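PDB 3MMH: methionine-R-sulfoxide reductase from Neisseria meningitidis, which catalyses the reduction of free L-methionine (R)-S-oxide to methionine, and is seen here with its substrate bound. Local coordinates for residues Leu4-Ser9 against Leu43-Gly48; Ala13-Val18 against Ala146-Glu151; Gln21-Val26 against Ala153-Lys158. One frame throughout, in Å; residues are numbered along the deposited sequence.

Contact 1 of 3, residues Leu4-Ser9 against Leu43-Gly48; sequences LHFSAS and LKEAFG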
loop_
_atom_site.group_PDB
_atom_site.type_symbol
_atom_site.label_atom_id
_atom_site.label_comp_id
_atom_site.label_asym_id
_atom_site.label_seq_id
_atom_site.Cartn_x
_atom_site.Cartn_y
_atom_site.Cartn_z
ATOM N N LEU A 4 6.989 -10.402 12.822
ATOM C CA LEU A 4 8.235 -10.448 12.138
ATOM C C LEU A 4 9.405 -10.240 13.020
ATOM O O LEU A 4 9.336 -9.506 14.002
ATOM C CB LEU A 4 8.258 -9.362 11.129
ATOM C CG LEU A 4 7.169 -9.271 10.132
ATOM C CD1 LEU A 4 7.006 -7.856 9.517
ATOM C CD2 LEU A 4 7.403 -10.302 9.061
ATOM N N HIS A 5 10.514 -10.889 12.680
ATOM C CA HIS A 5 11.788 -10.620 13.336
ATOM C C HIS A 5 12.835 -10.144 12.335
ATOM O O HIS A 5 13.159 -10.848 11.378
ATOM C CB HIS A 5 12.288 -11.867 14.069
ATOM C CG HIS A 5 12.489 -13.052 13.175
ATOM N ND1 HIS A 5 13.631 -13.231 12.423
ATOM C CD2 HIS A 5 11.695 -14.118 12.916
ATOM C CE1 HIS A 5 13.531 -14.356 11.738
ATOM N NE2 HIS A 5 12.366 -14.913 12.018
ATOM N N PHE A 6 13.362 -8.946 12.563
ATOM C CA PHE A 6 14.604 -8.521 11.928
ATOM C C PHE A 6 15.699 -8.284 12.964
ATOM O O PHE A 6 15.648 -7.317 13.725
ATOM C CB PHE A 6 14.379 -7.253 11.103
ATOM C CG PHE A 6 12.965 -7.085 10.624
ATOM C CD1 PHE A 6 12.614 -7.425 9.328
ATOM C CD2 PHE A 6 11.987 -6.587 11.469
ATOM C CE1 PHE A 6 11.313 -7.272 8.885
ATOM C CE2 PHE A 6 10.686 -6.432 11.031
ATOM C CZ PHE A 6 10.349 -6.775 9.737
ATOM N N SER A 7 16.686 -9.173 12.989
ATOM C CA SER A 7 17.915 -8.932 13.734
ATOM C C SER A 7 19.018 -8.434 12.806
ATOM O O SER A 7 19.716 -7.468 13.115
ATOM C CB SER A 7 18.368 -10.212 14.440
ATOM O OG SER A 7 18.502 -11.281 13.519
ATOM N N ALA A 8 19.172 -9.100 11.665
ATOM C CA ALA A 8 20.402 -9.018 10.889
ATOM C C ALA A 8 20.783 -7.562 10.639
ATOM O O ALA A 8 19.916 -6.710 10.441
ATOM C CB ALA A 8 20.242 -9.755 9.568
ATOM N N SER A 9 22.082 -7.285 10.649
ATOM C CA SER A 9 22.586 -5.954 10.389
ATOM C C SER A 9 23.287 -5.781 9.060
ATOM O O SER A 9 23.675 -4.684 8.712
ATOM C CB SER A 9 23.559 -5.572 11.523
ATOM O OG SER A 9 24.650 -6.524 11.577
ATOM N N LEU A 43 9.040 -5.327 3.428
ATOM C CA LEU A 43 10.265 -4.754 2.870
ATOM C C LEU A 43 10.559 -3.360 3.411
ATOM O O LEU A 43 11.695 -3.023 3.733
ATOM C CB LEU A 43 10.196 -4.752 1.363
ATOM C CG LEU A 43 10.211 -6.113 0.667
ATOM C CD1 LEU A 43 9.897 -5.925 -0.824
ATOM C CD2 LEU A 43 11.536 -6.841 0.874
ATOM N N LYS A 44 9.495 -2.531 3.526
ATOM C CA LYS A 44 9.695 -1.188 4.060
ATOM C C LYS A 44 10.201 -1.214 5.471
ATOM O O LYS A 44 11.126 -0.481 5.854
ATOM C CB LYS A 44 8.392 -0.411 3.996
ATOM C CG LYS A 44 8.494 1.073 4.310
ATOM C CD LYS A 44 9.130 1.933 3.150
ATOM C CE LYS A 44 8.994 3.408 3.299
ATOM N NZ LYS A 44 10.027 4.046 4.028
ATOM N N GLU A 45 9.624 -2.063 6.328
ATOM C CA GLU A 45 10.016 -2.155 7.735
ATOM C C GLU A 45 11.476 -2.694 7.820
ATOM O O GLU A 45 12.290 -2.182 8.594
ATOM C CB GLU A 45 9.061 -3.032 8.570
ATOM C CG GLU A 45 9.427 -3.043 9.977
ATOM C CD GLU A 45 8.481 -3.683 10.949
ATOM O OE1 GLU A 45 7.523 -4.288 10.544
ATOM O OE2 GLU A 45 8.715 -3.588 12.178
ATOM N N ALA A 46 11.794 -3.731 7.079
ATOM C CA ALA A 46 13.069 -4.405 7.177
ATOM C C ALA A 46 14.192 -3.514 6.641
ATOM O O ALA A 46 15.241 -3.365 7.272
ATOM C CB ALA A 46 13.039 -5.731 6.424
ATOM N N PHE A 47 13.995 -2.956 5.445
ATOM C CA PHE A 47 15.125 -2.267 4.758
ATOM C C PHE A 47 15.028 -0.736 4.819
ATOM O O PHE A 47 16.037 -0.065 4.669
ATOM C CB PHE A 47 15.178 -2.695 3.275
ATOM C CG PHE A 47 15.580 -4.126 3.116
ATOM C CD1 PHE A 47 16.917 -4.448 3.083
ATOM C CD2 PHE A 47 14.650 -5.147 2.997
ATOM C CE1 PHE A 47 17.346 -5.775 2.944
ATOM C CE2 PHE A 47 15.088 -6.433 2.905
ATOM C CZ PHE A 47 16.406 -6.741 2.871
ATOM N N GLY A 48 13.841 -0.177 5.079
ATOM C CA GLY A 48 13.747 1.251 5.236
ATOM C C GLY A 48 13.960 2.033 3.984
ATOM O O GLY A 48 14.211 3.260 4.041
HETATM O O HOH W 1 9.012 -6.113 13.940
#

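Contact 2 of 3, residues Ala13-Val18 against Ala146-Glu151; sequences ALYREV and ALYLGE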
loop_
_atom_site.group_PDB
_atom_site.type_symbol
_atom_site.label_atom_id
_atom_site.label_comp_id
_atom_site.label_asym_id
_atom_site.label_seq_id
_atom_site.Cartn_x
_atom_site.Cartn_y
_atom_site.Cartn_z
ATOM N N ALA A 13 22.369 -10.883 4.831
ATOM C CA ALA A 13 21.864 -11.664 5.931
ATOM C C ALA A 13 20.397 -11.320 6.188
ATOM O O ALA A 13 19.610 -12.184 6.560
ATOM C CB ALA A 13 22.739 -11.454 7.185
ATOM N N LEU A 14 20.024 -10.028 6.063
ATOM C CA LEU A 14 18.647 -9.642 6.314
ATOM C C LEU A 14 17.704 -10.236 5.274
ATOM O O LEU A 14 16.628 -10.704 5.607
ATOM C CB LEU A 14 18.524 -8.114 6.424
ATOM C CG LEU A 14 17.136 -7.602 6.844
ATOM C CD1 LEU A 14 16.714 -8.094 8.174
ATOM C CD2 LEU A 14 17.124 -6.069 6.795
ATOM N N TYR A 15 18.094 -10.246 4.003
ATOM C CA TYR A 15 17.269 -10.933 3.013
ATOM C C TYR A 15 17.083 -12.364 3.400
ATOM O O TYR A 15 15.998 -12.928 3.256
ATOM C CB TYR A 15 17.902 -10.853 1.614
ATOM C CG TYR A 15 17.633 -9.573 0.854
ATOM C CD1 TYR A 15 16.344 -9.333 0.383
ATOM C CD2 TYR A 15 18.619 -8.686 0.529
ATOM C CE1 TYR A 15 16.084 -8.223 -0.400
ATOM C CE2 TYR A 15 18.370 -7.564 -0.260
ATOM C CZ TYR A 15 17.086 -7.337 -0.713
ATOM O OH TYR A 15 16.797 -6.275 -1.529
ATOM N N ARG A 16 18.138 -13.088 3.794
ATOM C CA ARG A 16 17.993 -14.485 4.150
ATOM C C ARG A 16 17.044 -14.693 5.320
ATOM O O ARG A 16 16.354 -15.699 5.403
ATOM C CB ARG A 16 19.370 -15.096 4.453
ATOM C CG ARG A 16 20.259 -15.173 3.246
ATOM C CD ARG A 16 21.522 -15.970 3.403
ATOM N NE ARG A 16 22.471 -15.363 4.303
ATOM C CZ ARG A 16 23.498 -14.586 3.953
ATOM N NH1 ARG A 16 23.657 -14.237 2.692
ATOM N NH2 ARG A 16 24.342 -14.113 4.895
ATOM N N GLU A 17 17.038 -13.740 6.243
ATOM C CA GLU A 17 16.119 -13.733 7.369
ATOM C C GLU A 17 14.699 -13.440 7.019
ATOM O O GLU A 17 13.782 -14.081 7.517
ATOM C CB GLU A 17 16.630 -12.775 8.463
ATOM C CG GLU A 17 15.905 -12.726 9.728
ATOM C CD GLU A 17 16.491 -11.813 10.769
ATOM O OE1 GLU A 17 17.345 -11.016 10.468
ATOM O OE2 GLU A 17 16.062 -11.865 11.943
ATOM N N VAL A 18 14.490 -12.487 6.108
ATOM C CA VAL A 18 13.208 -11.930 5.845
ATOM C C VAL A 18 12.448 -12.664 4.726
ATOM O O VAL A 18 11.225 -12.788 4.806
ATOM C CB VAL A 18 13.367 -10.481 5.554
ATOM C CG1 VAL A 18 12.072 -9.834 4.903
ATOM C CG2 VAL A 18 13.680 -9.778 6.866
ATOM N N ALA A 146 19.388 -7.661 -6.423
ATOM C CA ALA A 146 18.884 -8.304 -7.635
ATOM C C ALA A 146 18.627 -9.766 -7.352
ATOM O O ALA A 146 17.615 -10.331 -7.768
ATOM C CB ALA A 146 19.871 -8.086 -8.781
ATOM N N LEU A 147 19.552 -10.473 -6.709
ATOM C CA LEU A 147 19.391 -11.892 -6.440
ATOM C C LEU A 147 18.147 -12.156 -5.570
ATOM O O LEU A 147 17.280 -12.955 -5.917
ATOM C CB LEU A 147 20.641 -12.468 -5.774
ATOM C CG LEU A 147 20.591 -13.985 -5.519
ATOM C CD1 LEU A 147 20.915 -14.699 -6.846
ATOM C CD2 LEU A 147 21.623 -14.391 -4.437
ATOM N N TYR A 148 18.086 -11.515 -4.425
ATOM C CA TYR A 148 17.039 -11.808 -3.468
ATOM C C TYR A 148 15.699 -11.241 -3.806
ATOM O O TYR A 148 14.685 -11.930 -3.626
ATOM C CB TYR A 148 17.493 -11.411 -2.055
ATOM C CG TYR A 148 18.540 -12.351 -1.521
ATOM C CD1 TYR A 148 18.297 -13.714 -1.334
ATOM C CD2 TYR A 148 19.771 -11.873 -1.065
ATOM C CE1 TYR A 148 19.298 -14.544 -0.828
ATOM C CE2 TYR A 148 20.722 -12.730 -0.526
ATOM C CZ TYR A 148 20.492 -14.066 -0.453
ATOM O OH TYR A 148 21.477 -14.908 0.078
ATOM N N LEU A 149 15.625 -10.066 -4.422
ATOM C CA LEU A 149 14.312 -9.605 -4.912
ATOM C C LEU A 149 13.887 -10.421 -6.098
ATOM O O LEU A 149 12.677 -10.610 -6.305
ATOM C CB LEU A 149 14.313 -8.108 -5.222
ATOM C CG LEU A 149 14.523 -7.194 -3.995
ATOM C CD1 LEU A 149 14.744 -5.771 -4.436
ATOM C CD2 LEU A 149 13.337 -7.315 -3.022
ATOM N N GLY A 150 14.812 -10.990 -6.883
ATOM C CA GLY A 150 14.408 -11.954 -7.896
ATOM C C GLY A 150 13.815 -13.205 -7.320
ATOM O O GLY A 150 12.813 -13.715 -7.862
ATOM N N GLU A 151 14.349 -13.685 -6.215
ATOM C CA GLU A 151 13.730 -14.845 -5.559
ATOM C C GLU A 151 12.386 -14.475 -4.953
ATOM O O GLU A 151 11.459 -15.282 -5.009
ATOM C CB GLU A 151 14.675 -15.357 -4.462
ATOM C CG GLU A 151 15.965 -16.027 -4.941
ATOM C CD GLU A 151 15.698 -17.144 -5.947
ATOM O OE1 GLU A 151 14.824 -17.975 -5.695
ATOM O OE2 GLU A 151 16.289 -17.078 -7.040
#

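Contact 3 of 3, residues Gln21-Val26 against Ala153-Lys158; sequences QIESVV and AKILEK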
loop_
_atom_site.group_PDB
_atom_site.type_symbol
_atom_site.label_atom_id
_atom_site.label_comp_id
_atom_site.label_asym_id
_atom_site.label_seq_id
_atom_site.Cartn_x
_atom_site.Cartn_y
_atom_site.Cartn_z
ATOM N N GLN A 21 10.096 -15.325 5.937
ATOM C CA GLN A 21 9.003 -14.749 6.637
ATOM C C GLN A 21 7.948 -14.190 5.696
ATOM O O GLN A 21 6.762 -14.414 5.899
ATOM C CB GLN A 21 9.471 -13.686 7.594
ATOM C CG GLN A 21 10.338 -14.256 8.729
ATOM C CD GLN A 21 10.819 -13.232 9.706
ATOM O OE1 GLN A 21 9.998 -12.721 10.501
ATOM N NE2 GLN A 21 12.040 -12.858 9.634
ATOM N N ILE A 22 8.376 -13.512 4.651
ATOM C CA ILE A 22 7.444 -13.065 3.614
ATOM C C ILE A 22 6.724 -14.280 2.997
ATOM O O ILE A 22 5.522 -14.251 2.818
ATOM C CB ILE A 22 8.077 -12.209 2.503
ATOM C CG1 ILE A 22 8.660 -10.913 3.082
ATOM C CG2 ILE A 22 7.029 -11.915 1.390
ATOM C CD1 ILE A 22 9.410 -10.063 2.146
ATOM N N GLU A 23 7.500 -15.320 2.661
ATOM C CA GLU A 23 6.874 -16.489 2.058
ATOM C C GLU A 23 5.770 -17.017 2.981
ATOM O O GLU A 23 4.707 -17.432 2.458
ATOM C CB GLU A 23 7.937 -17.579 1.783
ATOM C CG GLU A 23 7.418 -18.696 0.901
ATOM C CD GLU A 23 8.391 -19.795 0.660
ATOM O OE1 GLU A 23 9.263 -20.056 1.558
ATOM O OE2 GLU A 23 8.234 -20.553 -0.298
ATOM N N SER A 24 6.014 -17.098 4.260
ATOM C CA SER A 24 5.039 -17.586 5.234
ATOM C C SER A 24 3.812 -16.707 5.281
ATOM O O SER A 24 2.669 -17.185 5.293
ATOM C CB SER A 24 5.651 -17.558 6.637
ATOM O OG SER A 24 4.628 -17.936 7.572
ATOM N N VAL A 25 4.029 -15.380 5.323
ATOM C CA VAL A 25 2.933 -14.437 5.426
ATOM C C VAL A 25 2.032 -14.531 4.172
ATOM O O VAL A 25 0.799 -14.624 4.320
ATOM C CB VAL A 25 3.503 -13.018 5.588
ATOM C CG1 VAL A 25 2.492 -11.978 5.319
ATOM C CG2 VAL A 25 4.161 -12.783 6.964
ATOM N N VAL A 26 2.558 -14.589 3.007
ATOM C CA VAL A 26 1.783 -14.630 1.794
ATOM C C VAL A 26 1.183 -15.973 1.494
ATOM O O VAL A 26 0.241 -16.087 0.728
ATOM C CB VAL A 26 2.509 -14.007 0.583
ATOM C CG1 VAL A 26 2.896 -12.558 0.848
ATOM C CG2 VAL A 26 3.647 -14.817 0.136
ATOM N N ALA A 153 10.338 -12.292 -6.226
ATOM C CA ALA A 153 9.464 -12.258 -7.390
ATOM C C ALA A 153 8.873 -13.617 -7.695
ATOM O O ALA A 153 7.700 -13.770 -7.955
ATOM C CB ALA A 153 10.106 -11.603 -8.628
ATOM N N LYS A 154 9.718 -14.668 -7.599
ATOM C CA LYS A 154 9.183 -16.011 -7.848
ATOM C C LYS A 154 8.215 -16.502 -6.758
ATOM O O LYS A 154 7.210 -17.150 -7.085
ATOM C CB LYS A 154 10.349 -16.996 -8.066
ATOM C CG LYS A 154 11.202 -16.635 -9.258
ATOM C CD LYS A 154 12.364 -17.560 -9.545
ATOM C CE LYS A 154 12.878 -17.382 -10.977
ATOM N NZ LYS A 154 13.698 -16.144 -11.201
ATOM N N ILE A 155 8.472 -16.161 -5.516
ATOM C CA ILE A 155 7.522 -16.424 -4.449
ATOM C C ILE A 155 6.182 -15.776 -4.731
ATOM O O ILE A 155 5.117 -16.379 -4.622
ATOM C CB ILE A 155 8.101 -15.940 -3.091
ATOM C CG1 ILE A 155 9.249 -16.842 -2.635
ATOM C CG2 ILE A 155 7.037 -15.798 -2.009
ATOM C CD1 ILE A 155 10.131 -16.216 -1.497
ATOM N N LEU A 156 6.205 -14.510 -5.193
ATOM C CA LEU A 156 5.003 -13.761 -5.467
ATOM C C LEU A 156 4.273 -14.314 -6.687
ATOM O O LEU A 156 3.035 -14.407 -6.679
ATOM C CB LEU A 156 5.290 -12.297 -5.592
ATOM C CG LEU A 156 5.768 -11.599 -4.338
ATOM C CD1 LEU A 156 6.190 -10.174 -4.667
ATOM C CD2 LEU A 156 4.636 -11.584 -3.279
ATOM N N GLU A 157 4.999 -14.698 -7.723
ATOM C CA GLU A 157 4.389 -15.291 -8.877
ATOM C C GLU A 157 3.510 -16.474 -8.506
ATOM O O GLU A 157 2.415 -16.701 -9.061
ATOM C CB GLU A 157 5.445 -15.687 -9.934
ATOM C CG GLU A 157 6.096 -14.518 -10.625
ATOM C CD GLU A 157 7.392 -14.876 -11.357
ATOM O OE1 GLU A 157 7.902 -16.019 -11.231
ATOM O OE2 GLU A 157 7.886 -13.976 -12.025
ATOM N N LYS A 158 4.011 -17.316 -7.611
ATOM C CA LYS A 158 3.230 -18.481 -7.157
ATOM C C LYS A 158 1.955 -18.048 -6.459
ATOM O O LYS A 158 0.923 -18.698 -6.589
ATOM C CB LYS A 158 4.048 -19.443 -6.304
ATOM C CG LYS A 158 5.222 -20.022 -7.182
ATOM C CD LYS A 158 6.143 -20.874 -6.396
ATOM C CE LYS A 158 7.276 -21.327 -7.307
ATOM N NZ LYS A 158 8.137 -20.111 -7.604
#

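Contact 1 of 3, residues Leu4-Ser9 against Leu43-Gly48
Phe6 lays its ring against two successive residues of helix 32-47, Glu45 and Ala46, and accounts for most of what the loop segment Leu4-Ser9 gives to the contact. One flank of the ring rests on the alanine methyl: Phe6 CE1 lies 3.4 Å from Ala46 CB, with CD1 equally near. The other flank reaches the acid, where Phe6 CE2 comes within 3.5 Å of Glu45 CD. Both partners approach the ring at a slant. The chain of Glu45 runs across Phe6 at roughly a right angle, and its carboxylate is turned 49° from the ring plane. That position follows from an extended side chain, with CG placed opposite the backbone N (chi1 -177°), which carries the acid out past the ring. Phe6 itself pays something for the fit, since its chi1 of -26° is well away from a staggered value.

The carboxylate divides its two oxygens. Leu4 CD1 packs 3.7 Å from Glu45 OE1, an apolar neighbour with no polar claim on it. A water gives a hydrogen bond to Glu45 OE2 at 3.1 Å and reaches back to Leu4 O at 3.4 Å, a weak bond that links loop and helix by solvent. A bound magnesium ion also lies about 3 Å from the Glu45 side chain, at a site that includes Ala41, and its charge would be expected to favour the ionised acid.

This is a surface contact, in which the N-terminal loop lies beside the last turn of helix 32-47. Phe6 also touches Leu14 and Val18 of helix 11-27 and so joins the two helices; Leu43 and Lys44 turn to strand 51-58, and Leu73 and Pro72 of the second subunit pack on Leu4 and Glu45.

Contact 2 of 3, residues Ala13-Val18 against Ala146-Glu151
Two helices of the GAF domain run side by side here, and Tyr15 and Tyr148 fill the gap between them. The segment Ala13-Val18 of helix 11-27 and the segment Ala146-Glu151 of helix 143-165 are nearly parallel, with axes 10.5 Å apart at closest approach and N-to-C directions differing by 11°. These are the helices near the two ends of the chain, and the contact is partly buried: Tyr15 lies inside, whereas Arg16 stands at the surface.

The tyrosines meet through their first carbons as much as through their rings. Tyr148 CB sits over one face of the Tyr15 ring, 3.6 Å from its centroid, in a CH-pi contact. Tyr15 CB returns the favour over a face of the Tyr148 ring, 3.4 Å from Tyr148 CD2. The ring planes are within 25° of parallel, yet they are slid so far apart that they scarcely overlap, with centroids separated by 5.3 Å. Each CG lies beside its own backbone N, which lets each ring run past the CB of the other.

On the inner side, Leu149 brings its branch to the edge of the Tyr15 ring, with CD2 near the ring plane, and its CG is 3.5 Å from Tyr15 OH. That hydroxyl has its polar partner in Asp145 OD1, one turn earlier on helix 143-165, so the phenol is fixed at its far end too. Leu149 also packs on Ile117 and Val119 of strand 115-123, connecting the helix pair with the sheet.

Toward the surface, Arg16 CG lies 3.4 Å from Tyr148 OH. Beyond it the chain bends at chi3 (-68°), turning the guanidinium so that the same oxygen lies in its plane and accepts a long, weak but nearly straight bond from Arg16 NH1 at 3.5 Å.

Contact 3 of 3, residues Gln21-Val26 against Ala153-Lys158
Ile155 is the residue that holds this contact together, pushing its branched side chain from helix 143-165 toward Glu23 and Val26 of helix 11-27. Its closest part is the CG2 methyl. Val26 CG2 approaches to 4.1 Å from Ile155 CG2, and the aliphatic stem of Glu23 does the same, with Glu23 CG also 4.1 Å from that methyl. The two partners are about a helical turn apart, and each crosses Ile155 at about a right angle. Val26 reaches it with the methyl that lies between its own backbone N and carbonyl carbon. On the inner side Leu156 and Ile22 add to the cover without close approach, and Val26 and Leu156 continue to Thr39 of helix 32-47.

The outer side is looser. Glu23 offers only its carbon chain to Ile155: CG stands opposite the backbone N (chi1 -168°), and the extended chain carries the carboxylate on toward the exposed surface. Lys158 stays with its own helix, where its NZ bonds to Lys154 O at 3.1 Å from above the carbonyl plane. The backbone N of Lys158 bonds to the same oxygen from the opposite face, so two donors share it.

Apolar side chains between the terminal helices, backed by helix 32-47, form part of the helical layer characteristic of a GAF domain.

In the fold
All three contacts involve the helical layer of the GAF domain. Contacts 2 and 3 both join helix 11-27 to helix 143-165, their centres about 12 Å apart, and follow one another in the same order along both helices. Contact 1 adds the preceding loop and helix 32-47; its centre is about 11 Å from that of contact 2 and 16 Å from that of contact 3. His5 and Ala8 bond to Glu17, and His5 to Gln21, tying the loop to the first helix. The three first segments (4-9, 13-18, 21-26) precede the three second ones (43-48, 146-151, 153-158), so the contacts hold the N-terminal region to the next helix and to the last, with the strands coming between those two in sequence.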